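Long-range contact in angiopoietin-related protein 6 (Homo sapiens, PDB 6Y43), which is a secreted angiopoietin-like growth factor whose fibrinogen-like globe domain, the part studied here, binds calcium and probably mediates recognition of partner molecules: residues A[48-53]-A[77-82]. Sequence-based numbering, arbitrary orientation.
Sequences WTVIQR and GEYWLG
Arg53 and Tyr79 form an antiparallel hydrogen-bonded pair, Arg53 N reaching Tyr79 O at 3.0 Å and Tyr79 N returning to Arg53 O; Gln52 and Trp80 follow as a non-hydrogen-bonded pair, and Leu81 N closes the short pairing on Ile51 O with a nearly straight bond (170° at the hydrogen). That last carbonyl also takes a hydrogen from a water that accepts from Gly82 N, the N-cap of helix 83-90, and lies over one face of the Trp80 indole. Side chains add to the backbone pairing. Arg53 sends its CG off opposite the backbone N (chi1 -176°) and bends at chi3, which turns its guanidinium side-on to Gly77, so that NE and NH2 both grip Gly77 O, each at 2.9 Å. The oxygen lies in the guanidinium plane; NH2 lies in the carbonyl plane on a lone pair of Gly77 O, whereas NE comes in from above that plane. An alanine in place of Arg53 would probably leave Gly77 O without these two donors and the loop before Tyr79 less firmly held. NH2 also sits at the edge of the Tyr79 ring, whose hydroxyl gives a weak bond to Val50 O and is itself bonded to Trp38 N, while Val50 CG1 packs 3.8 Å from Tyr79 CZ. On the sheet face bearing Gln52 and Trp80, Gln52 CG meets the indole edge at CE3 (3.6 Å), with the amide almost perpendicular to the ring and bonded onward to Asn181. The side chains of Ile51 and Leu81 cross at about a right angle, CG2 of Ile51 lying 4.0 Å from CD2 of Leu81. Ile51 and Gln52 together face Met215 as a classic beta bulge, within the fibrinogen C-terminal globular domain's antiparallel sheet, where strand 48-54 pairs with 33-40, 212-219 and short strand 79-80.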
ATOM      1  N   TRP A  48      -6.005   0.537  11.512  1.00 11.06           N
ATOM      2  CA  TRP A  48      -5.423   0.684  10.184  1.00  9.65           C
ATOM      3  C   TRP A  48      -5.644  -0.593   9.384  1.00  9.99           C
ATOM      4  O   TRP A  48      -5.246  -1.679   9.823  1.00 10.70           O
ATOM      5  CB  TRP A  48      -3.926   0.977  10.271  1.00 10.00           C
ATOM      6  CG  TRP A  48      -3.594   2.268  10.912  1.00  9.36           C
ATOM      7  CD1 TRP A  48      -3.170   2.468  12.190  1.00 13.51           C
ATOM      8  CD2 TRP A  48      -3.623   3.562  10.289  1.00 10.07           C
ATOM      9  NE1 TRP A  48      -2.939   3.808  12.413  1.00 14.22           N
ATOM     10  CE2 TRP A  48      -3.202   4.502  11.261  1.00 12.84           C
ATOM     11  CE3 TRP A  48      -3.953   4.010   9.009  1.00 10.38           C
ATOM     12  CZ2 TRP A  48      -3.128   5.863  10.995  1.00 16.37           C
ATOM     13  CZ3 TRP A  48      -3.874   5.373   8.747  1.00 13.11           C
ATOM     14  CH2 TRP A  48      -3.462   6.274   9.741  1.00 13.62           C
ATOM     15  N   THR A  49      -6.268  -0.455   8.213  1.00  9.73           N
ATOM     16  CA  THR A  49      -6.422  -1.558   7.270  1.00 10.22           C
ATOM     17  C   THR A  49      -5.185  -1.633   6.385  1.00  8.28           C
ATOM     18  O   THR A  49      -4.891  -0.684   5.654  1.00  9.08           O
ATOM     19  CB  THR A  49      -7.666  -1.358   6.406  1.00 10.04           C
ATOM     20  OG1 THR A  49      -8.808  -1.237   7.254  1.00 11.31           O
ATOM     21  CG2 THR A  49      -7.843  -2.502   5.401  1.00  8.95           C
ATOM     22  N   VAL A  50      -4.462  -2.752   6.449  1.00  9.57           N
ATOM     23  CA  VAL A  50      -3.323  -2.924   5.556  1.00  7.75           C
ATOM     24  C   VAL A  50      -3.839  -3.199   4.149  1.00  7.94           C
ATOM     25  O   VAL A  50      -4.627  -4.127   3.937  1.00  9.05           O
ATOM     26  CB  VAL A  50      -2.421  -4.063   6.053  1.00  9.18           C
ATOM     27  CG1 VAL A  50      -1.322  -4.363   5.035  1.00 10.16           C
ATOM     28  CG2 VAL A  50      -1.828  -3.706   7.406  1.00 10.51           C
ATOM     29  N   ILE A  51      -3.350  -2.423   3.173  1.00  7.99           N
ATOM     30  CA  ILE A  51      -3.672  -2.657   1.764  1.00  6.69           C
ATOM     31  C   ILE A  51      -2.492  -3.161   0.951  1.00  7.20           C
ATOM     32  O   ILE A  51      -2.699  -3.613  -0.188  1.00  9.09           O
ATOM     33  CB  ILE A  51      -4.274  -1.411   1.085  1.00  7.83           C
ATOM     34  CG1 ILE A  51      -3.250  -0.276   0.960  1.00  7.39           C
ATOM     35  CG2 ILE A  51      -5.476  -0.927   1.868  1.00  9.75           C
ATOM     36  CD1 ILE A  51      -3.691   0.826   0.038  1.00 10.43           C
ATOM     37  N   GLN A  52      -1.290  -3.165   1.516  1.00  6.25           N
ATOM     38  CA  GLN A  52      -0.089  -3.616   0.841  1.00  9.37           C
ATOM     39  C   GLN A  52       0.927  -3.919   1.918  1.00  9.17           C
ATOM     40  O   GLN A  52       1.013  -3.170   2.896  1.00  8.66           O
ATOM     41  CB  GLN A  52       0.466  -2.536  -0.093  1.00 10.29           C
ATOM     42  CG  GLN A  52       1.601  -3.027  -0.941  1.00  8.57           C
ATOM     43  CD  GLN A  52       2.968  -2.623  -0.430  1.00 13.81           C
ATOM     44  OE1 GLN A  52       3.114  -2.142   0.696  1.00 41.61           O
ATOM     45  NE2 GLN A  52       3.989  -2.824  -1.270  1.00 19.11           N
ATOM     46  N   ARG A  53       1.669  -5.016   1.761  1.00  9.62           N
ATOM     47  CA  ARG A  53       2.742  -5.300   2.708  1.00  9.28           C
ATOM     48  C   ARG A  53       3.826  -6.120   2.039  1.00  7.23           C
ATOM     49  O   ARG A  53       3.532  -7.097   1.333  1.00  8.58           O
ATOM     50  CB  ARG A  53       2.240  -6.053   3.944  1.00  8.01           C
ATOM     51  CG  ARG A  53       3.328  -6.276   4.967  1.00  8.29           C
ATOM     52  CD  ARG A  53       2.721  -6.660   6.328  1.00 10.07           C
ATOM     53  NE  ARG A  53       1.801  -7.769   6.171  1.00 12.04           N
ATOM     54  CZ  ARG A  53       0.813  -8.071   7.006  1.00 12.13           C
ATOM     55  NH1 ARG A  53       0.596  -7.350   8.088  1.00 12.67           N
ATOM     56  NH2 ARG A  53       0.040  -9.097   6.734  1.00 10.88           N
ATOM     57  N   GLY A  77       0.492 -12.372   5.517  1.00 11.30           N
ATOM     58  CA  GLY A  77       1.857 -12.208   5.039  1.00 10.11           C
ATOM     59  C   GLY A  77       1.960 -11.060   4.059  1.00  9.98           C
ATOM     60  O   GLY A  77       1.388  -9.986   4.288  1.00  9.57           O
ATOM     61  N   GLU A  78       2.696 -11.270   2.981  1.00  8.08           N
ATOM     62  CA  GLU A  78       2.798 -10.261   1.932  1.00  9.39           C
ATOM     63  C   GLU A  78       1.525 -10.274   1.107  1.00  8.89           C
ATOM     64  O   GLU A  78       0.998 -11.344   0.769  1.00  9.19           O
ATOM     65  CB  GLU A  78       3.999 -10.535   1.042  1.00  8.67           C
ATOM     66  CG  GLU A  78       5.325 -10.331   1.717  1.00  9.05           C
ATOM     67  CD  GLU A  78       6.455 -10.280   0.692  1.00 11.42           C
ATOM     68  OE1 GLU A  78       6.309 -10.910  -0.379  1.00 12.60           O
ATOM     69  OE2 GLU A  78       7.468  -9.608   0.954  1.00 10.27           O
ATOM     70  N   TYR A  79       1.017  -9.088   0.792  1.00  8.18           N
ATOM     71  CA  TYR A  79      -0.149  -9.056  -0.070  1.00  7.44           C
ATOM     72  C   TYR A  79      -0.396  -7.668  -0.628  1.00  8.03           C
ATOM     73  O   TYR A  79       0.208  -6.680  -0.205  1.00  7.62           O
ATOM     74  CB  TYR A  79      -1.409  -9.562   0.639  1.00  8.62           C
ATOM     75  CG  TYR A  79      -2.072  -8.683   1.690  1.00  9.20           C
ATOM     76  CD1 TYR A  79      -1.627  -8.686   3.003  1.00  7.89           C
ATOM     77  CD2 TYR A  79      -3.198  -7.920   1.391  1.00  8.34           C
ATOM     78  CE1 TYR A  79      -2.272  -7.947   3.979  1.00  8.62           C
ATOM     79  CE2 TYR A  79      -3.825  -7.170   2.351  1.00  7.83           C
ATOM     80  CZ  TYR A  79      -3.363  -7.208   3.654  1.00  8.29           C
ATOM     81  OH  TYR A  79      -4.002  -6.495   4.616  1.00  9.97           O
ATOM     82  N   TRP A  80      -1.305  -7.643  -1.605  1.00  7.51           N
ATOM     83  CA  TRP A  80      -1.844  -6.451  -2.248  1.00  7.64           C
ATOM     84  C   TRP A  80      -3.357  -6.613  -2.238  1.00  7.14           C
ATOM     85  O   TRP A  80      -3.877  -7.543  -2.858  1.00  8.43           O
ATOM     86  CB  TRP A  80      -1.330  -6.335  -3.688  1.00  8.02           C
ATOM     87  CG  TRP A  80      -1.949  -5.250  -4.504  1.00  8.09           C
ATOM     88  CD1 TRP A  80      -2.859  -5.394  -5.518  1.00  9.85           C
ATOM     89  CD2 TRP A  80      -1.650  -3.843  -4.429  1.00  8.30           C
ATOM     90  NE1 TRP A  80      -3.177  -4.152  -6.048  1.00  9.56           N
ATOM     91  CE2 TRP A  80      -2.448  -3.193  -5.387  1.00  9.63           C
ATOM     92  CE3 TRP A  80      -0.817  -3.075  -3.606  1.00 10.41           C
ATOM     93  CZ2 TRP A  80      -2.409  -1.802  -5.583  1.00 10.35           C
ATOM     94  CZ3 TRP A  80      -0.800  -1.698  -3.782  1.00  8.21           C
ATOM     95  CH2 TRP A  80      -1.592  -1.079  -4.772  1.00  8.36           C
ATOM     96  N   LEU A  81      -4.064  -5.719  -1.542  1.00  8.01           N
ATOM     97  CA  LEU A  81      -5.499  -5.929  -1.349  1.00 10.20           C
ATOM     98  C   LEU A  81      -6.254  -5.882  -2.669  1.00  9.14           C
ATOM     99  O   LEU A  81      -7.261  -6.589  -2.832  1.00 10.17           O
ATOM    100  CB  LEU A  81      -6.072  -4.896  -0.379  1.00  9.78           C
ATOM    101  CG  LEU A  81      -7.541  -5.067   0.003  1.00 11.37           C
ATOM    102  CD1 LEU A  81      -7.737  -6.454   0.663  1.00 14.58           C
ATOM    103  CD2 LEU A  81      -7.991  -3.946   0.924  1.00 14.91           C
ATOM    104  N   GLY A  82      -5.802  -5.046  -3.604  1.00  9.45           N
ATOM    105  CA  GLY A  82      -6.413  -4.917  -4.918  1.00  6.43           C
ATOM    106  C   GLY A  82      -6.922  -3.520  -5.195  1.00  9.91           C
ATOM    107  O   GLY A  82      -7.523  -2.875  -4.331  1.00 10.85           O
TER
HETATM  108  O   HOH W   1      -4.007  -2.772  -2.579  1.00 17.25           O